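Local coordinates for protein type C neurotoxin (Clostridium botulinum, PDB 3PME) that is the receptor-binding domain of a botulinum C/D mosaic neurotoxin and probably attaches the toxin to nerve cells through gangliosides and membrane lipid, at residues A[271-279]-A[292-303]. Residues are numbered along the deposited sequence; the frame is centred on the assembly and turned at random.
With SO4 (sulfate ion), chain C.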
# COMPACT_ATOMS: atom_id res chain seq x y z
N ASN A 271 1.97 6.57 21.21
CA ASN A 271 0.72 7.32 21.10
C ASN A 271 -0.02 7.13 19.77
O ASN A 271 -0.35 8.10 19.10
CB ASN A 271 0.95 8.81 21.34
CG ASN A 271 1.63 9.10 22.66
OD1 ASN A 271 1.50 8.34 23.62
ND2 ASN A 271 2.35 10.21 22.73
N PRO A 272 -0.34 5.89 19.41
CA PRO A 272 -1.16 5.71 18.22
C PRO A 272 -2.52 6.36 18.41
O PRO A 272 -3.02 6.48 19.53
CB PRO A 272 -1.31 4.18 18.12
CG PRO A 272 -1.13 3.70 19.53
CD PRO A 272 -0.10 4.62 20.13
N ILE A 273 -3.08 6.83 17.30
CA ILE A 273 -4.44 7.34 17.29
C ILE A 273 -5.42 6.30 16.74
O ILE A 273 -5.02 5.28 16.17
CB ILE A 273 -4.53 8.67 16.51
CG1 ILE A 273 -4.00 8.54 15.07
CG2 ILE A 273 -3.76 9.76 17.26
CD1 ILE A 273 -4.96 7.82 14.13
N THR A 274 -6.71 6.53 16.94
CA THR A 274 -7.74 5.81 16.20
C THR A 274 -8.62 6.83 15.50
O THR A 274 -8.68 7.99 15.90
CB THR A 274 -8.59 4.91 17.07
OG1 THR A 274 -9.23 5.71 18.07
CG2 THR A 274 -7.72 3.85 17.76
N ILE A 275 -9.26 6.41 14.42
CA ILE A 275 -10.10 7.32 13.64
C ILE A 275 -11.55 6.91 13.84
O ILE A 275 -11.90 5.72 13.78
CB ILE A 275 -9.73 7.29 12.14
CG1 ILE A 275 -8.24 7.55 11.96
CG2 ILE A 275 -10.56 8.32 11.37
CD1 ILE A 275 -7.74 7.34 10.53
N LYS A 276 -12.39 7.90 14.12
CA LYS A 276 -13.81 7.67 14.37
C LYS A 276 -14.65 8.33 13.29
O LYS A 276 -14.29 9.37 12.75
CB LYS A 276 -14.21 8.21 15.74
CG LYS A 276 -13.40 7.66 16.91
CD LYS A 276 -13.77 6.22 17.15
CE LYS A 276 -13.13 5.68 18.41
NZ LYS A 276 -13.54 4.26 18.60
N SER A 277 -15.78 7.71 12.96
CA SER A 277 -16.66 8.26 11.94
C SER A 277 -17.59 9.32 12.51
O SER A 277 -18.24 9.09 13.53
CB SER A 277 -17.50 7.15 11.31
OG SER A 277 -18.39 7.70 10.35
N ALA A 278 -17.63 10.49 11.87
CA ALA A 278 -18.55 11.55 12.29
C ALA A 278 -19.94 11.32 11.71
O ALA A 278 -20.87 12.08 11.99
CB ALA A 278 -18.02 12.90 11.87
N ALA A 279 -20.08 10.25 10.93
CA ALA A 279 -21.32 9.96 10.22
C ALA A 279 -21.89 8.61 10.63
O ALA A 279 -22.72 8.03 9.93
CB ALA A 279 -21.11 10.03 8.71
N ASP A 292 -16.08 12.28 6.76
CA ASP A 292 -15.91 13.16 7.92
C ASP A 292 -15.52 12.29 9.11
O ASP A 292 -16.21 11.33 9.45
CB ASP A 292 -17.21 13.89 8.26
CG ASP A 292 -17.39 15.19 7.49
OD1 ASP A 292 -16.59 15.49 6.58
OD2 ASP A 292 -18.33 15.95 7.81
N ILE A 293 -14.42 12.66 9.77
CA ILE A 293 -13.80 11.81 10.77
C ILE A 293 -13.37 12.62 12.00
O ILE A 293 -13.30 13.85 11.95
CB ILE A 293 -12.57 11.10 10.20
CG1 ILE A 293 -11.49 12.13 9.85
CG2 ILE A 293 -12.96 10.32 8.96
CD1 ILE A 293 -10.16 11.50 9.41
N MET A 294 -13.13 11.91 13.09
CA MET A 294 -12.51 12.49 14.28
C MET A 294 -11.32 11.62 14.64
O MET A 294 -11.28 10.44 14.30
CB MET A 294 -13.52 12.54 15.42
CG MET A 294 -14.70 13.44 15.10
SD MET A 294 -16.09 13.23 16.21
CE MET A 294 -16.62 11.56 15.80
N PHE A 295 -10.34 12.20 15.33
CA PHE A 295 -9.18 11.44 15.78
C PHE A 295 -9.22 11.30 17.29
O PHE A 295 -9.39 12.31 17.99
CB PHE A 295 -7.88 12.17 15.41
CG PHE A 295 -7.69 12.35 13.93
CD1 PHE A 295 -7.15 11.34 13.16
CD2 PHE A 295 -8.03 13.55 13.32
CE1 PHE A 295 -6.98 11.50 11.79
CE2 PHE A 295 -7.86 13.73 11.94
CZ PHE A 295 -7.32 12.70 11.18
N HIS A 296 -9.10 10.08 17.79
CA HIS A 296 -8.99 9.87 19.24
C HIS A 296 -7.59 9.43 19.60
O HIS A 296 -6.88 8.83 18.79
CB HIS A 296 -10.01 8.84 19.73
CG HIS A 296 -11.41 9.37 19.82
ND1 HIS A 296 -12.38 8.78 20.60
CD2 HIS A 296 -11.98 10.46 19.25
CE1 HIS A 296 -13.50 9.46 20.48
NE2 HIS A 296 -13.29 10.49 19.68
N MET A 297 -7.17 9.74 20.82
CA MET A 297 -5.90 9.26 21.34
C MET A 297 -6.10 8.85 22.80
O MET A 297 -6.62 9.64 23.59
CB MET A 297 -4.81 10.32 21.25
CG MET A 297 -3.44 9.81 21.74
SD MET A 297 -2.16 11.08 21.87
CE MET A 297 -1.74 11.34 20.13
N LEU A 298 -5.72 7.63 23.13
CA LEU A 298 -5.67 7.18 24.52
C LEU A 298 -4.30 7.59 25.02
O LEU A 298 -3.26 7.17 24.47
CB LEU A 298 -5.85 5.67 24.59
CG LEU A 298 -5.89 5.04 25.99
CD1 LEU A 298 -6.97 5.66 26.88
CD2 LEU A 298 -6.10 3.54 25.85
N TYR A 299 -4.28 8.44 26.03
CA TYR A 299 -3.04 8.99 26.56
C TYR A 299 -3.10 9.02 28.09
O TYR A 299 -4.02 9.60 28.65
CB TYR A 299 -2.82 10.41 26.01
CG TYR A 299 -1.54 11.03 26.50
CD1 TYR A 299 -0.33 10.78 25.85
CD2 TYR A 299 -1.53 11.87 27.61
CE1 TYR A 299 0.85 11.34 26.30
CE2 TYR A 299 -0.37 12.43 28.07
CZ TYR A 299 0.82 12.16 27.41
OH TYR A 299 1.98 12.73 27.87
N ASP A 300 -2.12 8.40 28.73
CA ASP A 300 -2.06 8.30 30.19
C ASP A 300 -3.41 7.86 30.76
O ASP A 300 -3.95 8.46 31.70
CB ASP A 300 -1.61 9.62 30.81
CG ASP A 300 -1.11 9.45 32.23
OD1 ASP A 300 -0.83 8.30 32.63
OD2 ASP A 300 -1.01 10.47 32.94
N SER A 301 -3.97 6.81 30.16
CA SER A 301 -5.22 6.21 30.63
C SER A 301 -6.45 7.10 30.54
O SER A 301 -7.41 6.91 31.27
CB SER A 301 -5.06 5.69 32.06
OG SER A 301 -4.14 4.62 32.10
N ARG A 302 -6.43 8.08 29.64
CA ARG A 302 -7.64 8.83 29.34
C ARG A 302 -7.78 8.97 27.84
O ARG A 302 -6.79 9.19 27.14
CB ARG A 302 -7.64 10.21 30.01
CG ARG A 302 -8.83 11.06 29.61
CD ARG A 302 -9.05 12.24 30.55
NE ARG A 302 -9.50 11.79 31.87
CZ ARG A 302 -10.75 11.44 32.16
NH1 ARG A 302 -11.70 11.48 31.23
NH2 ARG A 302 -11.04 11.04 33.39
N GLU A 303 -9.01 8.85 27.36
CA GLU A 303 -9.32 9.00 25.93
C GLU A 303 -9.60 10.47 25.60
O GLU A 303 -10.41 11.13 26.25
CB GLU A 303 -10.53 8.14 25.56
CG GLU A 303 -10.82 8.11 24.06
CD GLU A 303 -11.91 7.12 23.68
OE1 GLU A 303 -12.71 6.73 24.56
OE2 GLU A 303 -11.95 6.73 22.49
S SO4 C . 4.96 11.52 25.65
O1 SO4 C . 6.17 11.91 24.92
O2 SO4 C . 3.97 10.94 24.77
O3 SO4 C . 5.33 10.52 26.66
O4 SO4 C . 4.39 12.69 26.31
O HOH W 1 -0.45 6.80 24.73
O HOH W 2 -5.25 5.73 20.91
O HOH W 3 -2.22 6.16 22.19
O HOH W 4 -13.52 4.63 21.78
O HOH W 5 -17.44 9.10 8.31
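Lys-276 lays its CG over one face of the His-296 imidazole, 3.8 Å from the ring centroid and over its centre, a CH-pi contact. The two residues belong to strands 273-277 and 292-299, antiparallel neighbours in the beta-trefoil half of the receptor-binding domain. At the ring's edge, ND1 of His-296 donates to Glu-303 OE2 (2.8 Å) in the plane of the imidazole, though it meets OE2 from above the carboxylate plane; the bond fixes the ring's rotation. A bend at chi2 (-71°) carries the lysine chain across the imidazole at about a right angle, bringing CE near ND1 and leading NZ to its salt bridge with Asp-234. The Tyr-299 ring has a sulfate oxygen, O2, at its edge, and OD1 of Asn-271, from the loop leading into strand 273-277; the amide plane stands 70° from the ring.

Thr-274/His-296 and Lys-276/Met-294 are hydrogen-bonded pairs, the bond from Lys-276 N to Met-294 O (2.8 Å) being nearly straight at 175°. On the buried face, Ile-275 sets CG2 against Ile-293 CB (3.6 Å) and runs CG1 alongside Phe-295, whose ring edge meets Ile-273 CD1. Met-297, bent at chi3, rests CE against both Asn-271 O and Ile-273 CG2; on the other face, Met-294 CE reaches Ser-277 O and Ala-278.

Toward Pro-272 the two chains draw apart and two waters bridge Pro-272 O to Leu-298, one through its N, the other through its O. At this end the sulfate, probably from the crystallisation liquor, is gripped by Tyr-248, Lys-270, Asn-271 and Tyr-299: Asn-271 ND2 donates to its O2 (2.7 Å), and Tyr-299 OH to its O4 (2.9 Å).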